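Local coordinates for phosphodiesterase (Candida albicans, PDB 6CPU), which belongs to the cyclic nucleotide phosphodiesterase family (HD clan) and has a largely helical fold that holds a zinc and a magnesium ion, at residues A[136-141]-A[492-497]; A[351-356]-A[380-385]; A[476-481]-A[520-525]; A[126-131]-A[504-509]; A[13-18]-A[111-116]. All blocks are in the same frame, centred on the assembly; numbering follows the deposited sequence.

Contact 1 of 5, residues A[136-141]-A[492-497]; sequences GTTHFR and SVIKKD
Phe140 meets Lys496, Val493 and Ile494 where two helices run out: helix 127-135 ends in a Schellman motif at Gly136, helix 470-495 in another at Lys496, and the loop following the first lies against the last turn of the second. The one interaction involving charge is a cation-pi contact. Lys496 NZ stands over a face of the Phe140 ring, 4.5 Å from its centroid and 11° off the ring normal. Apolar packing takes the rim of the same ring, where Val493 CG1 lies in plane, 3.8 Å from Phe140 CZ. A chi1 of 68°, with CG lodged between backbone N and carbonyl carbon, turns the ring into this place.

Ile494 packs on both threonines, and its CG1 comes within 4.0 Å of Thr138 CG2, the two side chains crossing at about a right angle. Phe360 of helix 358-363 touches both Thr137 and Ile494. Thr137 OG1 is hydrogen-bonded to Thr135 OG1; the closest atoms across the contact are Thr137 O and Ile494 CG1, 3.6 Å apart.

Contact 2 of 5, residues A[351-356]-A[380-385]; sequences VGHPGT and SYHASL
The rings of His353 and His382 meet rim to rim beside the metal site of the phosphodiesterase fold, their planes 16° apart and neither lying over the other; His274 stacks on the His353 ring. At the edge of His353, ND1 accepts from Gly355 N (3.1 Å), which, together with that stacking, limits the ring's rotation. Tyr381 has Leu385 CD1 over one face, 3.6 Å above the plane, and Gly352 O at its edge, 3.4 Å from CE1.

The direct bond between loop and helix 377-394 runs from His382 ND1 to Val351 O, 2.7 Å long with an N-H...O angle of 152°; the donor sits above the carbonyl plane instead of on a lone pair. Val351 directly follows the zinc ligand Asp350, so this bond ties the ligand-bearing loop to a histidine whose side chain lies about 4 Å from the magnesium ion at nearest atoms. Beside Tyr381, a water donates to Gly352 O (2.8 Å) and is also hydrogen-bonded to Tyr381 OH.

Contact 3 of 5, residues A[476-481]-A[520-525]; sequences WAMVLS and EIQPDI
Gln522 leaves helix 515-521 and opens a type II beta turn that closes at Ile525, with Ile525 CA 6.9 Å from Ala477 CA; this beta turn, linking helix 515-521 to helix 525-547, packs beside helix 470-495. Apolar side chains meet at both ends of the joint. Ile525 CG2 rests 4.0 Å from Ala477 CB, while Met478, stretched out along its whole length, brings CE to within 4.2 Å of Ile521 CG2. Pro512 also touches Met478.

Between these two patches reaches the amide of Gln522. A chi1 of 47° folds CG back over its own backbone, and the chain beyond runs extended, which carries the amide across to the helix. There OE1 lies 4.3 Å from Met478 CG, a packing contact, and NE2 gives a long, weak hydrogen bond to Ser481 OG, 3.5 Å at 157°. That hydroxyl is already occupied as a donor: Ser481 OG bonds Ala477 O at 2.8 Å, while Ser481 N reaches the same oxygen from the opposite face of its carbonyl plane.

Contact 4 of 5, residues A[126-131]-A[504-509]; sequences NRISRV and KDLTYD
Asn126 and Asp505 share the work of satisfying the first turn of helix 127-135. Asn126 is the N-cap: its OD1 accepts from Ser129 N on a lone pair (3.1 Å) and more weakly from Ile128 N. The other end of the same amide faces the loop, where ND2 donates to Lys504 O at 2.9 Å and 166°, within both the carbonyl and the amide planes.

Asp505 takes a further backbone donor of this turn. Its OD1 receives Arg127 N (3.0 Å) and Leu506 N (2.7 Å) from opposite faces of the carboxylate, whereas OD2 is gripped by Arg130 NH1 and NH2, each at 3.2 Å. The guanidinium comes end-on, its plane 80° from that of the carboxylate, and NH2 adds a weak bond to OD1. This many donors near a helix start would be expected to favour a charged carboxylate. Arg130 is also bonded through NH1 to Leu124 O and through NE to Asp41. Arg127 turns its own guanidinium elsewhere, to Asn271, Glu486 and Asp41.

Leu506 CD2 meets Ile128 CD1 at 4.0 Å. Helix 470-495 packs against both, Leu490 touching Ile128 and Glu486 touching Leu506, so the loop after that helix returns across the start of helix 127-135.

Contact 5 of 5, residues A[13-18]-A[111-116]; sequences PQVTDK and GKLYQE
A parallel four-stranded sheet with helix 110-124 packed against it forms the N-terminal part of the chain, and Val15 and Gln14, at the entrance to edge strand 16-21, are where the sheet meets Leu113 and Tyr114 of that helix. Val15 is also tied into the sheet by backbone bonding with Ala2. Its two methyls divide the helix surface between them: CG1 lies 3.8 Å from Tyr114 CD1, and CG2 faces Leu113 CD2 at 4.3 Å. The valine and tyrosine side chains run antiparallel alongside one another, and Met1 touches both. On the helix side Leu113 also packs on Leu101, so this turn of the helix reaches as far as the other edge strand, 100-103.

Gln14 adds the polar component. Its side chain starts out at a chi1 of 54° and then runs extended, which lays the amide alongside the tyrosine, amide and ring planes 30° apart. OE1 packs against Tyr114 CD1 at 3.6 Å and Tyr114 CB at 3.7 Å, and NE2 comes to 4.0 Å from Leu113 CD2. The backbone oxygen approaches the ring at its edge, Gln14 O being 3.5 Å from Tyr114 CE1.

That edge-on approach of Gln14 O may be mildly favourable, since ring hydrogens carry a slight positive charge. Otherwise the joint probably rests mainly on van der Waals packing, with no hydrogen bond between the two segments.

Along the chain contact 5 closes first, within the N-terminal sheet region, and the other four follow. Contact 4 spans 373 residues and encloses contact 1, which in turn encloses contact 2; contact 3 crosses both contact 1 and contact 4. Helix 470-495 serves contacts 1 and 3, whose centres are 27 Å apart, and helix 127-135 with its following loop serves contacts 4 and 1. Contacts 1 and 4 touch through Arg141 and Ser129; contacts 4 and 2 touch where Val131 packs on Pro354 and Thr356. Contacts 1, 4 and 2 thus form a continuous run from the end of helix 470-495 to the metal-site loop, while contact 5 stands apart, its nearest atoms about 12 Å from contact 4.

Contact 1 of 5, residues A[136-141]-A[492-497]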
# COMPACT_ATOMS: atom_id res chain seq x y z
N GLY A 136 -8.66 1.84 -17.39
CA GLY A 136 -9.68 1.92 -18.43
C GLY A 136 -9.45 3.05 -19.43
O GLY A 136 -10.40 3.57 -20.02
N THR A 137 -8.19 3.43 -19.62
CA THR A 137 -7.86 4.59 -20.48
C THR A 137 -7.29 4.19 -21.84
O THR A 137 -7.08 5.07 -22.70
CB THR A 137 -6.91 5.57 -19.77
OG1 THR A 137 -5.72 4.88 -19.33
CG2 THR A 137 -7.60 6.20 -18.58
N THR A 138 -7.04 2.90 -22.04
CA THR A 138 -6.56 2.38 -23.34
C THR A 138 -7.52 1.35 -23.98
O THR A 138 -7.09 0.26 -24.39
CB THR A 138 -5.16 1.76 -23.21
OG1 THR A 138 -5.16 0.76 -22.19
CG2 THR A 138 -4.13 2.83 -22.88
N HIS A 139 -8.80 1.70 -24.08
CA HIS A 139 -9.80 0.85 -24.77
C HIS A 139 -9.28 0.34 -26.11
O HIS A 139 -9.43 -0.84 -26.44
CB HIS A 139 -11.10 1.62 -25.01
CG HIS A 139 -12.00 1.69 -23.82
ND1 HIS A 139 -12.80 0.63 -23.43
CD2 HIS A 139 -12.26 2.69 -22.94
CE1 HIS A 139 -13.49 0.97 -22.36
NE2 HIS A 139 -13.18 2.22 -22.04
N PHE A 140 -8.67 1.24 -26.88
CA PHE A 140 -8.20 0.93 -28.23
C PHE A 140 -7.24 -0.27 -28.32
O PHE A 140 -7.16 -0.91 -29.36
CB PHE A 140 -7.59 2.18 -28.90
CG PHE A 140 -6.30 2.65 -28.28
CD1 PHE A 140 -5.07 2.23 -28.79
CD2 PHE A 140 -6.30 3.51 -27.19
CE1 PHE A 140 -3.88 2.66 -28.23
CE2 PHE A 140 -5.11 3.94 -26.62
CZ PHE A 140 -3.90 3.52 -27.14
N ARG A 141 -6.52 -0.55 -27.24
CA ARG A 141 -5.62 -1.70 -27.20
C ARG A 141 -6.39 -2.98 -26.91
O ARG A 141 -6.33 -3.94 -27.68
CB ARG A 141 -4.52 -1.51 -26.15
CG ARG A 141 -3.48 -0.49 -26.57
CD ARG A 141 -2.34 -0.39 -25.57
NE ARG A 141 -1.87 -1.69 -25.10
CZ ARG A 141 -1.19 -2.58 -25.82
NH1 ARG A 141 -0.89 -2.34 -27.10
NH2 ARG A 141 -0.82 -3.73 -25.28
N SER A 492 1.06 10.08 -23.74
CA SER A 492 1.51 10.11 -25.14
C SER A 492 0.97 8.93 -25.95
O SER A 492 0.58 9.10 -27.10
CB SER A 492 3.03 10.23 -25.23
OG SER A 492 3.46 11.42 -24.59
N VAL A 493 0.91 7.74 -25.35
CA VAL A 493 0.33 6.59 -26.03
C VAL A 493 -1.15 6.86 -26.34
O VAL A 493 -1.61 6.59 -27.44
CB VAL A 493 0.43 5.29 -25.17
CG1 VAL A 493 -0.41 4.17 -25.77
CG2 VAL A 493 1.87 4.85 -25.00
N ILE A 494 -1.90 7.34 -25.36
CA ILE A 494 -3.32 7.60 -25.58
C ILE A 494 -3.53 8.67 -26.66
O ILE A 494 -4.38 8.53 -27.54
CB ILE A 494 -4.04 8.01 -24.29
CG1 ILE A 494 -4.00 6.84 -23.29
CG2 ILE A 494 -5.48 8.41 -24.60
CD1 ILE A 494 -4.21 7.27 -21.86
N LYS A 495 -2.74 9.73 -26.58
CA LYS A 495 -2.82 10.84 -27.55
C LYS A 495 -2.25 10.48 -28.92
O LYS A 495 -2.35 11.27 -29.86
CB LYS A 495 -2.07 12.06 -27.03
CG LYS A 495 -2.73 12.77 -25.87
CD LYS A 495 -1.77 13.80 -25.30
CE LYS A 495 -2.43 14.68 -24.26
NZ LYS A 495 -1.44 15.32 -23.35
N LYS A 496 -1.65 9.29 -29.02
CA LYS A 496 -1.06 8.78 -30.24
C LYS A 496 0.16 9.62 -30.65
O LYS A 496 0.44 9.79 -31.83
CB LYS A 496 -2.10 8.70 -31.38
CG LYS A 496 -3.29 7.81 -31.07
CD LYS A 496 -4.30 7.83 -32.21
CE LYS A 496 -5.20 6.59 -32.22
NZ LYS A 496 -5.67 6.18 -30.87
N ASP A 497 0.88 10.14 -29.65
CA ASP A 497 2.10 10.92 -29.86
C ASP A 497 3.36 10.05 -29.80
O ASP A 497 4.46 10.56 -29.98
CB ASP A 497 2.23 12.03 -28.81
CG ASP A 497 1.19 13.12 -28.96
OD1 ASP A 497 0.58 13.25 -30.04
OD2 ASP A 497 0.97 13.85 -27.97

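Contact 2 of 5, residues A[351-356]-A[380-385]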
# COMPACT_ATOMS: atom_id res chain seq x y z
N VAL A 351 -4.36 1.81 -1.26
CA VAL A 351 -4.63 0.47 -1.80
C VAL A 351 -5.15 0.51 -3.23
O VAL A 351 -6.03 1.29 -3.58
CB VAL A 351 -5.58 -0.40 -0.93
CG1 VAL A 351 -4.93 -0.82 0.37
CG2 VAL A 351 -6.90 0.29 -0.69
N GLY A 352 -4.56 -0.32 -4.08
CA GLY A 352 -5.04 -0.49 -5.45
C GLY A 352 -4.58 0.62 -6.37
O GLY A 352 -5.04 0.72 -7.48
N HIS A 353 -3.67 1.47 -5.91
CA HIS A 353 -3.26 2.65 -6.69
C HIS A 353 -2.68 2.17 -8.01
O HIS A 353 -1.83 1.30 -8.00
CB HIS A 353 -2.24 3.46 -5.88
CG HIS A 353 -2.01 4.85 -6.38
ND1 HIS A 353 -1.45 5.11 -7.60
CD2 HIS A 353 -2.20 6.06 -5.79
CE1 HIS A 353 -1.32 6.42 -7.77
NE2 HIS A 353 -1.77 7.02 -6.68
N PRO A 354 -3.15 2.69 -9.15
CA PRO A 354 -2.75 2.20 -10.46
C PRO A 354 -1.48 2.85 -11.05
O PRO A 354 -1.06 2.51 -12.15
CB PRO A 354 -3.95 2.55 -11.34
CG PRO A 354 -4.40 3.84 -10.77
CD PRO A 354 -4.22 3.71 -9.29
N GLY A 355 -0.90 3.77 -10.31
CA GLY A 355 0.35 4.43 -10.71
C GLY A 355 0.11 5.71 -11.51
O GLY A 355 1.02 6.17 -12.21
N THR A 356 -1.09 6.29 -11.42
CA THR A 356 -1.42 7.55 -12.10
C THR A 356 -1.66 8.69 -11.09
O THR A 356 -1.07 8.69 -10.02
CB THR A 356 -2.62 7.36 -13.08
OG1 THR A 356 -3.78 6.97 -12.34
CG2 THR A 356 -2.33 6.30 -14.09
N SER A 380 -11.18 8.10 -3.12
CA SER A 380 -12.47 7.43 -2.95
C SER A 380 -12.35 5.93 -3.22
O SER A 380 -12.90 5.11 -2.49
CB SER A 380 -13.52 8.05 -3.87
OG SER A 380 -13.67 9.44 -3.60
N TYR A 381 -11.64 5.60 -4.29
CA TYR A 381 -11.32 4.23 -4.68
C TYR A 381 -10.53 3.50 -3.58
O TYR A 381 -10.91 2.41 -3.14
CB TYR A 381 -10.55 4.27 -6.02
CG TYR A 381 -10.08 2.92 -6.50
CD1 TYR A 381 -8.74 2.51 -6.35
CD2 TYR A 381 -10.97 2.07 -7.13
CE1 TYR A 381 -8.34 1.26 -6.84
CE2 TYR A 381 -10.57 0.84 -7.59
CZ TYR A 381 -9.29 0.43 -7.44
OH TYR A 381 -9.01 -0.84 -7.94
N HIS A 382 -9.47 4.12 -3.08
CA HIS A 382 -8.68 3.49 -2.01
C HIS A 382 -9.54 3.21 -0.78
O HIS A 382 -9.46 2.14 -0.20
CB HIS A 382 -7.48 4.34 -1.54
CG HIS A 382 -6.60 4.82 -2.64
ND1 HIS A 382 -6.17 4.01 -3.67
CD2 HIS A 382 -6.05 6.03 -2.87
CE1 HIS A 382 -5.41 4.71 -4.49
NE2 HIS A 382 -5.32 5.94 -4.02
N ALA A 383 -10.37 4.17 -0.39
CA ALA A 383 -11.19 4.01 0.82
C ALA A 383 -12.21 2.88 0.65
O ALA A 383 -12.47 2.08 1.56
CB ALA A 383 -11.90 5.32 1.14
N SER A 384 -12.81 2.82 -0.53
CA SER A 384 -13.84 1.84 -0.78
C SER A 384 -13.23 0.44 -0.80
O SER A 384 -13.74 -0.49 -0.15
CB SER A 384 -14.57 2.16 -2.08
OG SER A 384 -15.69 1.29 -2.22
N LEU A 385 -12.13 0.28 -1.52
CA LEU A 385 -11.39 -0.98 -1.50
C LEU A 385 -10.90 -1.38 -0.13
O LEU A 385 -11.05 -2.53 0.28
CB LEU A 385 -10.19 -0.94 -2.45
CG LEU A 385 -10.43 -1.65 -3.76
CD1 LEU A 385 -11.51 -0.95 -4.55
CD2 LEU A 385 -9.14 -1.76 -4.57
O HOH W 1 -6.60 -1.47 -8.25

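Contact 3 of 5, residues A[476-481]-A[520-525]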
# COMPACT_ATOMS: atom_id res chain seq x y z
N TRP A 476 13.59 8.83 -2.59
CA TRP A 476 12.15 8.95 -2.85
C TRP A 476 11.86 9.85 -4.05
O TRP A 476 11.02 9.54 -4.88
CB TRP A 476 11.42 9.48 -1.62
CG TRP A 476 11.18 8.45 -0.56
CD1 TRP A 476 11.73 8.41 0.70
CD2 TRP A 476 10.33 7.31 -0.66
NE1 TRP A 476 11.26 7.31 1.38
CE2 TRP A 476 10.40 6.62 0.57
CE3 TRP A 476 9.51 6.81 -1.68
CZ2 TRP A 476 9.69 5.44 0.80
CZ3 TRP A 476 8.80 5.64 -1.44
CH2 TRP A 476 8.90 4.97 -0.21
N ALA A 477 12.57 10.98 -4.13
CA ALA A 477 12.40 11.91 -5.25
C ALA A 477 12.66 11.23 -6.58
O ALA A 477 11.98 11.50 -7.58
CB ALA A 477 13.32 13.12 -5.09
N MET A 478 13.66 10.36 -6.61
CA MET A 478 13.98 9.60 -7.79
C MET A 478 12.87 8.64 -8.23
O MET A 478 12.52 8.58 -9.41
CB MET A 478 15.26 8.80 -7.54
CG MET A 478 15.61 7.83 -8.64
SD MET A 478 17.34 7.38 -8.55
CE MET A 478 17.43 6.21 -9.90
N VAL A 479 12.34 7.85 -7.30
CA VAL A 479 11.28 6.90 -7.68
C VAL A 479 9.97 7.63 -8.03
O VAL A 479 9.27 7.20 -8.94
CB VAL A 479 11.10 5.76 -6.65
CG1 VAL A 479 12.43 5.03 -6.46
CG2 VAL A 479 10.56 6.27 -5.32
N LEU A 480 9.69 8.74 -7.36
CA LEU A 480 8.54 9.58 -7.69
C LEU A 480 8.65 10.11 -9.13
O LEU A 480 7.68 10.07 -9.88
CB LEU A 480 8.36 10.73 -6.68
CG LEU A 480 7.09 11.60 -6.83
CD1 LEU A 480 5.81 10.77 -6.76
CD2 LEU A 480 7.03 12.70 -5.79
N SER A 481 9.85 10.55 -9.52
CA SER A 481 10.10 10.94 -10.92
C SER A 481 9.91 9.81 -11.93
O SER A 481 9.46 10.05 -13.05
CB SER A 481 11.50 11.55 -11.07
OG SER A 481 11.66 12.59 -10.14
N GLU A 520 23.81 12.46 -10.19
CA GLU A 520 24.40 12.30 -11.52
C GLU A 520 23.46 11.55 -12.47
O GLU A 520 23.47 11.83 -13.68
CB GLU A 520 25.75 11.59 -11.44
CG GLU A 520 26.56 11.70 -12.73
CD GLU A 520 27.98 12.20 -12.51
OE1 GLU A 520 28.66 11.68 -11.60
OE2 GLU A 520 28.42 13.11 -13.25
N ILE A 521 22.66 10.62 -11.95
CA ILE A 521 21.70 9.86 -12.77
C ILE A 521 20.57 10.76 -13.25
O ILE A 521 20.13 10.65 -14.40
CB ILE A 521 21.14 8.63 -12.01
CG1 ILE A 521 22.24 7.58 -11.81
CG2 ILE A 521 19.95 8.02 -12.74
CD1 ILE A 521 22.64 6.83 -13.07
N GLN A 522 20.10 11.65 -12.39
CA GLN A 522 19.22 12.73 -12.83
C GLN A 522 19.48 14.02 -12.05
O GLN A 522 18.93 14.22 -10.97
CB GLN A 522 17.75 12.31 -12.77
CG GLN A 522 17.32 11.63 -11.48
CD GLN A 522 15.83 11.34 -11.47
OE1 GLN A 522 15.37 10.36 -12.05
NE2 GLN A 522 15.07 12.21 -10.83
N PRO A 523 20.33 14.90 -12.60
CA PRO A 523 20.40 16.24 -12.03
C PRO A 523 19.10 16.95 -12.34
O PRO A 523 18.37 16.53 -13.24
CB PRO A 523 21.58 16.88 -12.76
CG PRO A 523 21.64 16.17 -14.07
CD PRO A 523 21.19 14.76 -13.80
N ASP A 524 18.80 18.00 -11.58
CA ASP A 524 17.52 18.74 -11.66
C ASP A 524 16.45 18.20 -10.71
O ASP A 524 15.35 18.75 -10.65
CB ASP A 524 17.01 18.92 -13.12
CG ASP A 524 16.14 17.76 -13.62
OD1 ASP A 524 16.18 17.51 -14.85
OD2 ASP A 524 15.42 17.11 -12.84
N ILE A 525 16.77 17.14 -9.97
CA ILE A 525 15.93 16.69 -8.85
C ILE A 525 15.59 17.87 -7.95
O ILE A 525 14.46 17.98 -7.46
CB ILE A 525 16.61 15.58 -8.01
CG1 ILE A 525 16.37 14.20 -8.64
CG2 ILE A 525 16.09 15.57 -6.57
CD1 ILE A 525 16.89 13.03 -7.84

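Contact 4 of 5, residues A[126-131]-A[504-509]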
# COMPACT_ATOMS: atom_id res chain seq x y z
N ASN A 126 3.78 -5.22 -21.10
CA ASN A 126 4.34 -3.89 -20.95
C ASN A 126 3.64 -3.07 -19.87
O ASN A 126 2.40 -3.07 -19.78
CB ASN A 126 4.31 -3.14 -22.30
CG ASN A 126 4.77 -1.70 -22.18
OD1 ASN A 126 3.99 -0.81 -21.85
ND2 ASN A 126 6.05 -1.46 -22.49
N ARG A 127 4.44 -2.40 -19.05
CA ARG A 127 3.98 -1.60 -17.92
C ARG A 127 2.97 -0.54 -18.30
O ARG A 127 1.98 -0.32 -17.59
CB ARG A 127 5.20 -0.95 -17.23
CG ARG A 127 4.92 0.15 -16.23
CD ARG A 127 4.29 -0.35 -14.93
NE ARG A 127 3.89 0.78 -14.09
CZ ARG A 127 3.16 0.69 -12.98
NH1 ARG A 127 2.75 -0.48 -12.52
NH2 ARG A 127 2.86 1.80 -12.33
N ILE A 128 3.18 0.12 -19.43
CA ILE A 128 2.29 1.19 -19.83
C ILE A 128 0.96 0.60 -20.29
O ILE A 128 -0.09 1.16 -19.99
CB ILE A 128 2.92 2.09 -20.93
CG1 ILE A 128 4.29 2.62 -20.47
CG2 ILE A 128 1.99 3.23 -21.29
CD1 ILE A 128 4.28 3.51 -19.25
N SER A 129 1.01 -0.53 -20.99
CA SER A 129 -0.21 -1.28 -21.33
C SER A 129 -0.99 -1.67 -20.06
O SER A 129 -2.22 -1.54 -20.01
CB SER A 129 0.16 -2.54 -22.10
OG SER A 129 -0.97 -3.25 -22.58
N ARG A 130 -0.27 -2.16 -19.07
CA ARG A 130 -0.89 -2.62 -17.81
C ARG A 130 -1.65 -1.50 -17.09
O ARG A 130 -2.78 -1.69 -16.62
CB ARG A 130 0.13 -3.23 -16.88
CG ARG A 130 0.64 -4.59 -17.30
CD ARG A 130 1.40 -5.30 -16.18
NE ARG A 130 2.60 -4.62 -15.72
CZ ARG A 130 3.80 -4.68 -16.31
NH1 ARG A 130 3.98 -5.35 -17.44
NH2 ARG A 130 4.82 -4.02 -15.76
N VAL A 131 -1.03 -0.33 -16.99
CA VAL A 131 -1.64 0.81 -16.32
C VAL A 131 -2.88 1.25 -17.10
O VAL A 131 -3.90 1.59 -16.51
CB VAL A 131 -0.63 1.97 -16.12
CG1 VAL A 131 -1.33 3.18 -15.52
CG2 VAL A 131 0.54 1.53 -15.24
N LYS A 504 7.85 -5.65 -25.02
CA LYS A 504 8.91 -5.55 -24.01
C LYS A 504 8.43 -4.73 -22.81
O LYS A 504 7.55 -3.89 -22.96
CB LYS A 504 10.16 -4.91 -24.63
CG LYS A 504 10.67 -5.69 -25.83
CD LYS A 504 11.85 -5.01 -26.51
CE LYS A 504 12.18 -5.69 -27.82
NZ LYS A 504 12.56 -7.12 -27.63
N ASP A 505 9.00 -4.98 -21.64
CA ASP A 505 8.57 -4.30 -20.42
C ASP A 505 9.57 -3.24 -20.01
O ASP A 505 10.72 -3.26 -20.45
CB ASP A 505 8.38 -5.31 -19.28
CG ASP A 505 7.46 -4.80 -18.17
OD1 ASP A 505 7.01 -3.64 -18.24
OD2 ASP A 505 7.17 -5.55 -17.23
N LEU A 506 9.11 -2.31 -19.17
CA LEU A 506 9.95 -1.31 -18.54
C LEU A 506 10.69 -1.93 -17.35
O LEU A 506 10.08 -2.58 -16.49
CB LEU A 506 9.12 -0.12 -18.06
CG LEU A 506 8.70 0.93 -19.10
CD1 LEU A 506 7.89 0.33 -20.23
CD2 LEU A 506 7.93 2.05 -18.42
N THR A 507 12.00 -1.71 -17.30
CA THR A 507 12.85 -2.19 -16.22
C THR A 507 13.69 -1.03 -15.71
O THR A 507 13.96 -0.08 -16.45
CB THR A 507 13.78 -3.30 -16.74
OG1 THR A 507 13.03 -4.18 -17.58
CG2 THR A 507 14.40 -4.09 -15.58
N TYR A 508 14.09 -1.11 -14.44
CA TYR A 508 14.84 -0.04 -13.80
C TYR A 508 16.06 -0.58 -13.09
O TYR A 508 16.03 -1.67 -12.50
CB TYR A 508 13.96 0.69 -12.79
CG TYR A 508 12.83 1.46 -13.42
CD1 TYR A 508 13.05 2.69 -14.03
CD2 TYR A 508 11.53 0.95 -13.43
CE1 TYR A 508 12.01 3.40 -14.62
CE2 TYR A 508 10.49 1.65 -14.01
CZ TYR A 508 10.74 2.87 -14.61
OH TYR A 508 9.70 3.57 -15.20
N ASP A 509 17.16 0.18 -13.15
CA ASP A 509 18.32 -0.11 -12.31
C ASP A 509 17.98 0.18 -10.86
O ASP A 509 17.05 0.94 -10.55
CB ASP A 509 19.52 0.74 -12.74
CG ASP A 509 20.10 0.29 -14.06
OD1 ASP A 509 19.79 -0.84 -14.50
OD2 ASP A 509 20.88 1.05 -14.66

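Contact 5 of 5, residues A[13-18]-A[111-116]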
# COMPACT_ATOMS: atom_id res chain seq x y z
N PRO A 13 0.46 -27.78 -23.44
CA PRO A 13 1.74 -27.23 -23.90
C PRO A 13 1.63 -26.07 -24.89
O PRO A 13 2.55 -25.25 -24.97
CB PRO A 13 2.43 -28.43 -24.56
CG PRO A 13 1.33 -29.38 -24.90
CD PRO A 13 0.29 -29.19 -23.83
N GLN A 14 0.53 -26.02 -25.64
CA GLN A 14 0.30 -24.95 -26.62
C GLN A 14 0.36 -23.54 -26.01
O GLN A 14 0.73 -22.59 -26.70
CB GLN A 14 -1.04 -25.13 -27.34
CG GLN A 14 -2.25 -25.28 -26.41
CD GLN A 14 -3.55 -24.75 -27.01
OE1 GLN A 14 -3.59 -24.29 -28.15
NE2 GLN A 14 -4.63 -24.82 -26.23
N VAL A 15 0.01 -23.42 -24.73
CA VAL A 15 0.00 -22.12 -24.03
C VAL A 15 1.03 -22.00 -22.90
O VAL A 15 1.13 -20.95 -22.28
CB VAL A 15 -1.40 -21.80 -23.47
CG1 VAL A 15 -2.42 -21.70 -24.60
CG2 VAL A 15 -1.85 -22.83 -22.44
N THR A 16 1.81 -23.05 -22.65
CA THR A 16 2.67 -23.13 -21.47
C THR A 16 4.10 -22.63 -21.71
O THR A 16 4.78 -23.10 -22.61
CB THR A 16 2.74 -24.58 -20.95
OG1 THR A 16 1.41 -25.07 -20.72
CG2 THR A 16 3.53 -24.66 -19.66
N ASP A 17 4.55 -21.68 -20.89
CA ASP A 17 5.97 -21.30 -20.79
C ASP A 17 6.63 -22.10 -19.67
O ASP A 17 7.71 -22.65 -19.85
CB ASP A 17 6.12 -19.80 -20.51
CG ASP A 17 7.59 -19.36 -20.36
OD1 ASP A 17 8.47 -19.94 -21.02
OD2 ASP A 17 7.86 -18.42 -19.58
N LYS A 18 5.99 -22.14 -18.51
CA LYS A 18 6.50 -22.86 -17.35
C LYS A 18 5.33 -23.49 -16.61
O LYS A 18 4.26 -22.88 -16.47
CB LYS A 18 7.27 -21.90 -16.46
CG LYS A 18 8.12 -22.56 -15.40
CD LYS A 18 9.00 -21.51 -14.73
CE LYS A 18 9.96 -22.12 -13.74
NZ LYS A 18 10.85 -21.08 -13.15
N GLY A 111 -9.14 -23.45 -28.82
CA GLY A 111 -9.13 -22.20 -29.57
C GLY A 111 -9.45 -21.00 -28.70
O GLY A 111 -8.81 -19.95 -28.83
N LYS A 112 -10.44 -21.16 -27.82
CA LYS A 112 -10.81 -20.10 -26.88
C LYS A 112 -9.68 -19.86 -25.87
O LYS A 112 -9.30 -18.72 -25.62
CB LYS A 112 -12.10 -20.45 -26.14
CG LYS A 112 -12.76 -19.27 -25.43
CD LYS A 112 -13.59 -19.70 -24.23
CE LYS A 112 -14.87 -20.41 -24.65
NZ LYS A 112 -15.52 -21.10 -23.51
N LEU A 113 -9.14 -20.95 -25.31
CA LEU A 113 -8.07 -20.87 -24.31
C LEU A 113 -6.83 -20.17 -24.86
O LEU A 113 -6.31 -19.26 -24.24
CB LEU A 113 -7.69 -22.27 -23.80
CG LEU A 113 -6.55 -22.35 -22.78
CD1 LEU A 113 -7.00 -21.79 -21.43
CD2 LEU A 113 -6.06 -23.78 -22.62
N TYR A 114 -6.37 -20.61 -26.02
CA TYR A 114 -5.17 -20.03 -26.64
C TYR A 114 -5.37 -18.54 -26.95
O TYR A 114 -4.49 -17.72 -26.69
CB TYR A 114 -4.80 -20.80 -27.91
CG TYR A 114 -3.51 -20.33 -28.54
CD1 TYR A 114 -2.31 -20.98 -28.28
CD2 TYR A 114 -3.49 -19.23 -29.39
CE1 TYR A 114 -1.13 -20.54 -28.85
CE2 TYR A 114 -2.32 -18.79 -29.97
CZ TYR A 114 -1.14 -19.45 -29.69
OH TYR A 114 0.04 -19.02 -30.25
N GLN A 115 -6.53 -18.20 -27.52
CA GLN A 115 -6.87 -16.82 -27.89
C GLN A 115 -6.94 -15.92 -26.65
O GLN A 115 -6.39 -14.81 -26.64
CB GLN A 115 -8.21 -16.80 -28.63
CG GLN A 115 -8.58 -15.45 -29.25
CD GLN A 115 -9.25 -14.50 -28.27
OE1 GLN A 115 -9.99 -14.91 -27.38
NE2 GLN A 115 -8.98 -13.21 -28.44
N GLU A 116 -7.62 -16.41 -25.62
CA GLU A 116 -7.74 -15.71 -24.36
C GLU A 116 -6.36 -15.45 -23.73
O GLU A 116 -6.05 -14.32 -23.33
CB GLU A 116 -8.61 -16.54 -23.41
CG GLU A 116 -9.44 -15.73 -22.44
CD GLU A 116 -10.50 -16.55 -21.72
OE1 GLU A 116 -11.04 -17.51 -22.33
OE2 GLU A 116 -10.81 -16.23 -20.56